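Long-range contacts in ADP/ATP-dependent NAD(P)H-hydrate dehydratase (Bacillus subtilis, PDB 3RPZ), which dehydrates hydrated NADH and NADPH back to the normal cofactors in an ATP- or ADP-dependent reaction, as a metabolite repair enzyme: residues L130-L135 and P153-R158; V147-H152 and T184-K189; E177-L182 and V194-D199. All coordinates share one frame; numbering follows the deposited sequence.

Contact 1: L130-L135 and P153-R158; sequences LDAGAL and PGEFFR. With NPW (beta-6-hydroxy-1,4,5,6-tetrahydronicotinamide adenine dinucleotide phosphate), chain D.
Arg158 carries its CG opposite the backbone N (chi1 179°) and bends at chi3, which brings the edge of its guanidinium onto Leu135 O; Glu155 instead runs extended beyond CG and reaches toward Ala132. Both segments belong to a ribokinase-like alpha/beta fold: residues 130-135 form the loop after strand 128-130, while a helix beginning at Pro153 supplies the other side. Arginine suits its place because one side chain offers two N-H groups side by side. NE and NH2 both donate to Leu135 O, each at 2.9 Å. The oxygen lies in the guanidinium plane, yet the two donors come from one face of the carbonyl, tilted out of its plane. Leu135 lays CD1 across the aliphatic part of Glu155, 4.0 Å from its CB, at about a right angle. Glu155 OE2 packs 3.3 Å from Ala132 CA, while OE1 accepts the N-H of His152, the N-cap residue of this helix. Small residues line the dinucleotide, with Ala132 CB 3.3 Å from NPW O2B; at Gly154, a side chain would collide with the ribose oxygen O4D. Asp131 OD2 is hydrogen-bonded to Thr222 OG1. Asp131 OD1 and Glu155 OE1 are like charges, probably eased by a magnesium ion near Glu155 and by a water that donates to both, at 2.6 Å to Asp131 OD1 and 2.7 Å to Glu155 OE1.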
# COMPACT_ATOMS: atom_id res chain seq x y z
N LEU A 130 17.05 22.90 -6.46
CA LEU A 130 17.84 22.56 -5.28
C LEU A 130 16.98 22.79 -4.06
O LEU A 130 16.40 23.87 -3.87
CB LEU A 130 19.12 23.39 -5.14
CG LEU A 130 20.02 23.41 -6.36
CD1 LEU A 130 21.29 24.24 -6.07
CD2 LEU A 130 20.38 22.06 -6.89
N ASP A 131 16.90 21.78 -3.20
CA ASP A 131 16.10 21.80 -1.99
C ASP A 131 16.86 21.16 -0.85
O ASP A 131 17.77 20.37 -1.08
CB ASP A 131 14.78 21.02 -2.21
CG ASP A 131 13.81 21.12 -1.08
OD1 ASP A 131 13.79 22.15 -0.38
OD2 ASP A 131 13.07 20.12 -0.89
N ALA A 132 16.45 21.47 0.36
CA ALA A 132 16.81 20.62 1.53
C ALA A 132 18.33 20.43 1.66
O ALA A 132 19.03 21.42 1.82
CB ALA A 132 16.01 19.29 1.45
N GLY A 133 18.82 19.20 1.64
CA GLY A 133 20.24 18.96 1.84
C GLY A 133 21.15 19.50 0.76
O GLY A 133 22.35 19.56 0.98
N ALA A 134 20.59 19.88 -0.40
CA ALA A 134 21.35 20.54 -1.46
C ALA A 134 21.42 22.04 -1.32
O ALA A 134 22.10 22.70 -2.14
CB ALA A 134 20.79 20.20 -2.84
N LEU A 135 20.74 22.64 -0.33
CA LEU A 135 20.84 24.06 -0.08
C LEU A 135 22.00 24.39 0.87
O LEU A 135 22.09 23.85 1.96
CB LEU A 135 19.52 24.58 0.46
CG LEU A 135 18.37 24.57 -0.55
CD1 LEU A 135 17.02 24.95 0.13
CD2 LEU A 135 18.59 25.47 -1.80
N PRO A 153 12.38 29.22 5.74
CA PRO A 153 13.18 30.30 6.34
C PRO A 153 14.49 29.84 7.04
O PRO A 153 15.46 30.55 7.02
CB PRO A 153 12.19 30.95 7.32
CG PRO A 153 10.91 30.82 6.59
CD PRO A 153 10.95 29.43 5.97
N GLY A 154 14.52 28.63 7.63
CA GLY A 154 15.72 28.10 8.22
C GLY A 154 16.80 27.87 7.17
O GLY A 154 17.98 28.16 7.38
N GLU A 155 16.41 27.32 6.03
CA GLU A 155 17.32 27.07 4.94
C GLU A 155 17.80 28.40 4.35
O GLU A 155 18.96 28.52 3.93
CB GLU A 155 16.67 26.18 3.87
CG GLU A 155 16.59 24.75 4.34
CD GLU A 155 15.54 23.89 3.73
OE1 GLU A 155 14.57 24.39 3.12
OE2 GLU A 155 15.62 22.63 3.90
N PHE A 156 16.92 29.39 4.30
CA PHE A 156 17.31 30.70 3.80
C PHE A 156 18.38 31.33 4.69
O PHE A 156 19.34 31.92 4.20
CB PHE A 156 16.09 31.61 3.70
CG PHE A 156 16.32 32.88 2.89
CD1 PHE A 156 16.80 34.02 3.50
CD2 PHE A 156 16.02 32.93 1.56
CE1 PHE A 156 17.04 35.19 2.76
CE2 PHE A 156 16.22 34.11 0.81
CZ PHE A 156 16.72 35.23 1.43
N PHE A 157 18.26 31.16 6.00
CA PHE A 157 19.30 31.60 6.93
C PHE A 157 20.61 30.88 6.66
O PHE A 157 21.69 31.52 6.57
CB PHE A 157 18.83 31.35 8.35
CG PHE A 157 19.89 31.54 9.39
CD1 PHE A 157 20.62 32.72 9.48
CD2 PHE A 157 20.15 30.53 10.29
CE1 PHE A 157 21.60 32.90 10.46
CE2 PHE A 157 21.13 30.69 11.26
CZ PHE A 157 21.84 31.87 11.34
N ARG A 158 20.55 29.59 6.41
CA ARG A 158 21.77 28.87 6.09
C ARG A 158 22.42 29.39 4.80
O ARG A 158 23.62 29.48 4.70
CB ARG A 158 21.48 27.37 5.95
CG ARG A 158 22.70 26.56 5.59
CD ARG A 158 22.49 25.09 5.87
NE ARG A 158 21.77 24.41 4.81
CZ ARG A 158 20.61 23.78 4.98
NH1 ARG A 158 20.04 23.76 6.16
NH2 ARG A 158 20.04 23.18 3.97
P NPW D . 12.21 26.48 14.59
O1 NPW D . 13.31 25.66 15.23
O2 NPW D . 10.88 25.82 14.41
O3 NPW D . 12.05 27.89 15.18
PA NPW D . 15.81 21.74 9.18
PB NPW D . 13.91 19.97 7.88
C1A NPW D . 13.27 26.58 10.83
C1B NPW D . 14.31 16.06 5.29
N1C NPW D . 12.96 15.60 5.54
N1D NPW D . 9.49 29.92 10.02
C2A NPW D . 13.03 25.85 12.15
O2A NPW D . 12.75 26.85 13.11
C2B NPW D . 14.41 17.29 4.37
O2B NPW D . 14.18 16.97 3.02
C2C NPW D . 12.56 14.37 5.40
C2D NPW D . 10.50 29.95 10.90
C3A NPW D . 14.35 25.14 12.38
O3A NPW D . 15.36 26.01 12.92
C3B NPW D . 15.87 17.68 4.69
O3B NPW D . 16.72 16.85 3.87
C3C NPW D . 11.47 13.73 5.69
N3D NPW D . 11.48 29.05 11.08
C4B NPW D . 16.00 17.29 6.17
O4B NPW D . 14.88 16.44 6.52
C4C NPW D . 10.40 14.55 6.40
C4D NPW D . 11.36 28.04 10.21
O4D NPW D . 14.11 25.69 10.09
C4E NPW D . 14.73 24.77 10.95
C5A NPW D . 10.31 27.89 9.26
C5B NPW D . 16.00 18.50 7.11
O5B NPW D . 14.93 19.39 6.77
C5C NPW D . 11.06 15.74 7.08
C5E NPW D . 14.24 23.38 10.56
O5E NPW D . 14.87 23.01 9.34
C6C NPW D . 11.94 16.55 6.09
O6C NPW D . 11.20 17.13 5.02
C6D NPW D . 9.31 28.90 9.15
N6D NPW D . 8.29 28.91 8.31
N7A NPW D . 10.40 26.71 8.53
C7C NPW D . 11.20 12.38 5.30
N7C NPW D . 10.03 11.85 5.62
O7C NPW D . 12.08 11.70 4.72
C8A NPW D . 11.53 26.10 9.06
N9A NPW D . 12.08 26.95 10.06
OA1 NPW D . 16.62 21.49 10.38
OA2 NPW D . 16.43 22.07 7.92
OA3 NPW D . 14.81 20.49 9.09
OB1 NPW D . 13.18 21.04 7.19
OB2 NPW D . 13.12 18.86 8.50
O HOH W 1 13.03 22.45 2.08

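Contact 2: V147-H152 and T184-K189; sequences VILTPH and TVIVLK. With NPW (beta-6-hydroxy-1,4,5,6-tetrahydronicotinamide adenine dinucleotide phosphate), chain D.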
# COMPACT_ATOMS: atom_id res chain seq x y z
N VAL A 147 17.95 27.94 -12.24
CA VAL A 147 18.23 27.27 -11.00
C VAL A 147 17.16 27.72 -10.03
O VAL A 147 16.98 28.94 -9.85
CB VAL A 147 19.62 27.56 -10.49
CG1 VAL A 147 19.86 26.98 -9.10
CG2 VAL A 147 20.69 27.09 -11.52
N ILE A 148 16.45 26.79 -9.41
CA ILE A 148 15.32 27.09 -8.54
C ILE A 148 15.61 26.56 -7.16
O ILE A 148 15.75 25.35 -6.96
CB ILE A 148 14.02 26.45 -9.12
CG1 ILE A 148 13.70 26.98 -10.53
CG2 ILE A 148 12.81 26.59 -8.13
CD1 ILE A 148 13.03 25.90 -11.41
N LEU A 149 15.79 27.48 -6.18
CA LEU A 149 16.04 27.13 -4.81
C LEU A 149 14.75 27.17 -4.04
O LEU A 149 13.99 28.12 -4.18
CB LEU A 149 17.03 28.14 -4.21
CG LEU A 149 18.31 28.43 -5.03
CD1 LEU A 149 19.20 29.38 -4.23
CD2 LEU A 149 19.06 27.13 -5.37
N THR A 150 14.50 26.18 -3.17
CA THR A 150 13.24 26.11 -2.45
C THR A 150 13.38 26.09 -0.91
O THR A 150 12.90 25.20 -0.25
CB THR A 150 12.38 24.94 -2.94
OG1 THR A 150 13.02 23.69 -2.60
CG2 THR A 150 12.13 24.97 -4.45
N PRO A 151 14.06 27.08 -0.34
CA PRO A 151 14.23 27.13 1.09
C PRO A 151 12.97 27.47 1.88
O PRO A 151 12.22 28.38 1.54
CB PRO A 151 15.26 28.23 1.28
CG PRO A 151 14.94 29.19 0.17
CD PRO A 151 14.62 28.27 -0.99
N HIS A 152 12.83 26.81 3.03
CA HIS A 152 12.06 27.41 4.10
C HIS A 152 12.93 28.44 4.81
O HIS A 152 14.13 28.59 4.52
CB HIS A 152 11.47 26.35 5.03
CG HIS A 152 12.47 25.50 5.74
ND1 HIS A 152 13.56 26.00 6.45
CD2 HIS A 152 12.48 24.16 5.92
CE1 HIS A 152 14.23 24.98 6.96
NE2 HIS A 152 13.59 23.85 6.68
N THR A 184 19.29 33.21 -9.15
CA THR A 184 18.47 32.00 -9.08
C THR A 184 17.04 32.39 -8.78
O THR A 184 16.75 33.47 -8.24
CB THR A 184 18.93 31.07 -7.96
OG1 THR A 184 18.76 31.69 -6.69
CG2 THR A 184 20.36 30.69 -8.09
N VAL A 185 16.10 31.50 -9.11
CA VAL A 185 14.75 31.60 -8.60
C VAL A 185 14.84 31.26 -7.10
O VAL A 185 15.56 30.31 -6.73
CB VAL A 185 13.78 30.64 -9.31
CG1 VAL A 185 12.33 30.81 -8.78
CG2 VAL A 185 13.85 30.88 -10.84
N ILE A 186 14.07 31.95 -6.25
CA ILE A 186 13.94 31.56 -4.85
C ILE A 186 12.48 31.43 -4.52
O ILE A 186 11.74 32.42 -4.63
CB ILE A 186 14.63 32.53 -3.86
CG1 ILE A 186 16.12 32.60 -4.16
CG2 ILE A 186 14.44 32.03 -2.40
CD1 ILE A 186 16.91 33.50 -3.26
N VAL A 187 12.07 30.23 -4.11
CA VAL A 187 10.76 29.93 -3.58
C VAL A 187 10.95 29.91 -2.08
O VAL A 187 11.42 28.94 -1.52
CB VAL A 187 10.20 28.60 -4.08
CG1 VAL A 187 8.84 28.33 -3.48
CG2 VAL A 187 10.15 28.58 -5.61
N LEU A 188 10.66 31.05 -1.43
CA LEU A 188 10.83 31.19 0.01
C LEU A 188 9.53 30.77 0.66
O LEU A 188 8.51 31.51 0.64
CB LEU A 188 11.21 32.61 0.41
CG LEU A 188 11.25 32.89 1.90
CD1 LEU A 188 12.33 32.01 2.57
CD2 LEU A 188 11.51 34.36 2.21
N LYS A 189 9.56 29.60 1.26
CA LYS A 189 8.35 28.96 1.75
C LYS A 189 7.86 29.59 3.06
O LYS A 189 8.53 30.38 3.73
CB LYS A 189 8.65 27.46 1.86
CG LYS A 189 8.67 26.85 0.48
CD LYS A 189 9.76 25.86 0.05
CE LYS A 189 9.60 24.63 0.85
NZ LYS A 189 10.75 23.62 0.83
P NPW D . 12.21 26.48 14.59
O1 NPW D . 13.31 25.66 15.23
O2 NPW D . 10.88 25.82 14.41
O3 NPW D . 12.05 27.89 15.18
PA NPW D . 15.81 21.74 9.18
PB NPW D . 13.91 19.97 7.88
C1A NPW D . 13.27 26.58 10.83
C1B NPW D . 14.31 16.06 5.29
N1C NPW D . 12.96 15.60 5.54
N1D NPW D . 9.49 29.92 10.02
C2A NPW D . 13.03 25.85 12.15
O2A NPW D . 12.75 26.85 13.11
C2B NPW D . 14.41 17.29 4.37
O2B NPW D . 14.18 16.97 3.02
C2C NPW D . 12.56 14.37 5.40
C2D NPW D . 10.50 29.95 10.90
C3A NPW D . 14.35 25.14 12.38
O3A NPW D . 15.36 26.01 12.92
C3B NPW D . 15.87 17.68 4.69
O3B NPW D . 16.72 16.85 3.87
C3C NPW D . 11.47 13.73 5.69
N3D NPW D . 11.48 29.05 11.08
C4B NPW D . 16.00 17.29 6.17
O4B NPW D . 14.88 16.44 6.52
C4C NPW D . 10.40 14.55 6.40
C4D NPW D . 11.36 28.04 10.21
O4D NPW D . 14.11 25.69 10.09
C4E NPW D . 14.73 24.77 10.95
C5A NPW D . 10.31 27.89 9.26
C5B NPW D . 16.00 18.50 7.11
O5B NPW D . 14.93 19.39 6.77
C5C NPW D . 11.06 15.74 7.08
C5E NPW D . 14.24 23.38 10.56
O5E NPW D . 14.87 23.01 9.34
C6C NPW D . 11.94 16.55 6.09
O6C NPW D . 11.20 17.13 5.02
C6D NPW D . 9.31 28.90 9.15
N6D NPW D . 8.29 28.91 8.31
N7A NPW D . 10.40 26.71 8.53
C7C NPW D . 11.20 12.38 5.30
N7C NPW D . 10.03 11.85 5.62
O7C NPW D . 12.08 11.70 4.72
C8A NPW D . 11.53 26.10 9.06
N9A NPW D . 12.08 26.95 10.06
OA1 NPW D . 16.62 21.49 10.38
OA2 NPW D . 16.43 22.07 7.92
OA3 NPW D . 14.81 20.49 9.09
OB1 NPW D . 13.18 21.04 7.19
OB2 NPW D . 13.12 18.86 8.50
O HOH W 2 10.34 22.42 -1.65
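His152 and Lys189 lie next to each other where the two segments reach the bound ligands: His152 offers an imidazole and Lys189 a long ammonium-tipped chain. The His152 ring donates from NE2 to the diphosphate oxygen OB1 of NPW at 2.9 Å, while one ring face lies under the adenine atom C8A, 3.3 Å above the plane near the rim. Both depend on chi1 of 62°, which puts CG between the backbone N and the carbonyl carbon. Were an alanine here, OB1 would probably lose this donor and C8A its contact with the ring face. Lys189, bent at chi2 and chi3, curls back so that NZ donates to Thr150 O at 2.9 Å; the same ammonium holds a water, which also meets Thr150 OG1, and a phosphate oxygen of adenosine monophosphate. Behind this shell the backbones fix both residues: Lys189 N donates almost straight to Pro151 O (175°), followed by Val187 N to Leu149 O and Leu149 N to Val185 O, both 2.9 Å. Branched apolar residues fill the two faces. Ile148 CG1 lies beside Val185 CB at 3.9 Å on the side of helix 217-231, whereas Leu149 and Ile186 face helix 171-182. Together they form a parallel beta pair joined through helices, a beta-alpha-beta crossover whose carboxyl end carries the ligand site, as is usual in ribokinase-like folds.

Contact 3: E177-L182 and V194-D199; sequences EWAAQL and VIAFPD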
# COMPACT_ATOMS: atom_id res chain seq x y z
N GLU A 177 15.94 40.28 -3.09
CA GLU A 177 17.34 40.73 -3.06
C GLU A 177 18.29 39.55 -3.36
O GLU A 177 19.28 39.68 -4.15
CB GLU A 177 17.64 41.30 -1.67
CG GLU A 177 19.07 41.54 -1.30
CD GLU A 177 19.11 42.27 0.02
OE1 GLU A 177 18.82 43.49 0.03
OE2 GLU A 177 19.32 41.60 1.07
N TRP A 178 18.02 38.39 -2.75
CA TRP A 178 18.88 37.27 -2.89
C TRP A 178 18.69 36.53 -4.20
O TRP A 178 19.63 35.98 -4.75
CB TRP A 178 18.81 36.35 -1.66
CG TRP A 178 19.61 36.90 -0.57
CD1 TRP A 178 19.22 37.77 0.39
CD2 TRP A 178 21.02 36.68 -0.37
NE1 TRP A 178 20.30 38.09 1.21
CE2 TRP A 178 21.40 37.42 0.76
CE3 TRP A 178 21.96 35.86 -1.00
CZ2 TRP A 178 22.71 37.40 1.26
CZ3 TRP A 178 23.29 35.87 -0.50
CH2 TRP A 178 23.62 36.61 0.63
N ALA A 179 17.48 36.52 -4.75
CA ALA A 179 17.29 35.99 -6.10
C ALA A 179 18.10 36.77 -7.10
O ALA A 179 18.70 36.23 -8.01
CB ALA A 179 15.80 36.00 -6.51
N ALA A 180 18.10 38.09 -6.96
CA ALA A 180 18.92 38.94 -7.79
C ALA A 180 20.43 38.72 -7.61
O ALA A 180 21.16 38.55 -8.58
CB ALA A 180 18.52 40.43 -7.57
N GLN A 181 20.89 38.67 -6.36
CA GLN A 181 22.29 38.48 -6.08
C GLN A 181 22.82 37.16 -6.56
O GLN A 181 23.92 37.09 -7.09
CB GLN A 181 22.55 38.63 -4.57
CG GLN A 181 24.01 38.52 -4.15
CD GLN A 181 24.23 38.79 -2.65
OE1 GLN A 181 23.53 39.61 -2.02
NE2 GLN A 181 25.22 38.11 -2.08
N LEU A 182 22.06 36.10 -6.36
CA LEU A 182 22.48 34.75 -6.74
C LEU A 182 22.17 34.42 -8.19
O LEU A 182 22.75 33.49 -8.76
CB LEU A 182 21.83 33.70 -5.83
CG LEU A 182 22.07 33.81 -4.34
CD1 LEU A 182 21.26 32.79 -3.55
CD2 LEU A 182 23.53 33.61 -4.05
N VAL A 194 6.81 33.23 -1.10
CA VAL A 194 7.32 34.21 -2.07
C VAL A 194 8.00 33.48 -3.21
O VAL A 194 8.82 32.56 -2.95
CB VAL A 194 8.34 35.19 -1.46
CG1 VAL A 194 8.74 36.27 -2.49
CG2 VAL A 194 7.80 35.84 -0.22
N ILE A 195 7.64 33.77 -4.46
CA ILE A 195 8.34 33.24 -5.62
C ILE A 195 9.05 34.40 -6.28
O ILE A 195 8.42 35.25 -6.93
CB ILE A 195 7.39 32.55 -6.61
CG1 ILE A 195 6.51 31.49 -5.93
CG2 ILE A 195 8.22 31.89 -7.77
CD1 ILE A 195 5.17 31.99 -5.36
N ALA A 196 10.36 34.48 -6.08
CA ALA A 196 11.20 35.56 -6.57
C ALA A 196 12.09 35.09 -7.70
O ALA A 196 12.81 34.12 -7.55
CB ALA A 196 12.02 36.15 -5.45
N PHE A 197 12.01 35.77 -8.85
CA PHE A 197 12.76 35.44 -10.04
C PHE A 197 13.97 36.38 -10.16
O PHE A 197 13.90 37.52 -9.73
CB PHE A 197 11.86 35.52 -11.28
CG PHE A 197 10.79 34.48 -11.30
CD1 PHE A 197 11.07 33.20 -11.68
CD2 PHE A 197 9.54 34.76 -10.83
CE1 PHE A 197 10.11 32.22 -11.62
CE2 PHE A 197 8.58 33.78 -10.77
CZ PHE A 197 8.84 32.52 -11.18
N PRO A 198 15.05 35.86 -10.76
CA PRO A 198 16.28 36.66 -10.77
C PRO A 198 16.20 37.83 -11.73
O PRO A 198 17.08 38.71 -11.70
CB PRO A 198 17.33 35.65 -11.17
CG PRO A 198 16.59 34.52 -11.87
CD PRO A 198 15.24 34.47 -11.23
N ASP A 199 15.17 37.90 -12.59
CA ASP A 199 14.93 39.04 -13.44
C ASP A 199 14.09 40.14 -12.78
O ASP A 199 13.81 41.18 -13.41
CB ASP A 199 14.27 38.62 -14.77
CG ASP A 199 12.86 38.03 -14.59
OD1 ASP A 199 12.25 38.10 -13.52
OD2 ASP A 199 12.38 37.50 -15.61
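Ala179, Pro198 and Ala196 bear most of this small interface of van der Waals contacts, several of them carbon against backbone oxygen, in which helix 171-182 lies against the end of strand 194-196 and the turn after it. The motif is the helix-on-sheet layer of an alpha/beta fold: the helix leads into strand 185-188, which pairs antiparallel with 194-196, so the helix packs over the hairpin that follows it. Ala179 is central. Its CB points at the strand and meets Ala196 CB at 3.9 Å, and it also rests 3.7 Å from Ala196 O, so a single methyl touches both side chain and backbone of its neighbour. Alanine suits both positions because two methyls allow the helix to come close to the strand; Ala175, one turn earlier, continues the same small-residue seam onto Ala196, and Ala179 also packs on Ile186. The CB of Phe197 points away from the helix, and its ring packs on Leu240 of helix 235-256 and makes a cation-pi contact with Lys236. Only its backbone faces Ala179, whose CB lies 4.0 Å from Phe197 O. Pro198 then ends the extended run: its ring restricts phi to about -73°, and psi falls to -11°; the chain comes nearest the helix here, with the CA atoms of Ala180 and Pro198 4.6 Å apart, and then leaves it. Outside the two segments, Gln183 ties this end together, its NE2 bonding to both Ala180 O and Pro198 O. The ring itself approaches a helix carbonyl, with Pro198 CB 3.5 Å from Ala179 O.

The three contacts follow one another across the sheet, moving away from the ligand site, while along the chain the segments of neighbouring contacts alternate. Contacts 1 and 2 have centres about 8 Å apart and both touch NPW; Leu130 N lies 2.8 Å from Ile148 O, a probable hydrogen bond between neighbouring strands. Contact 3, its centre also about 8 Å from that of contact 2, extends the sheet on the other side, with Ile186 N 2.8 Å from Ala196 O. Contacts 1 and 3 are about 15 Å apart yet meet where Phe156 CZ approaches Trp178 CD1 at 3.7 Å. The side chain of Ala196 is about 14 Å from adenosine monophosphate, that of Lys189 about 3 Å.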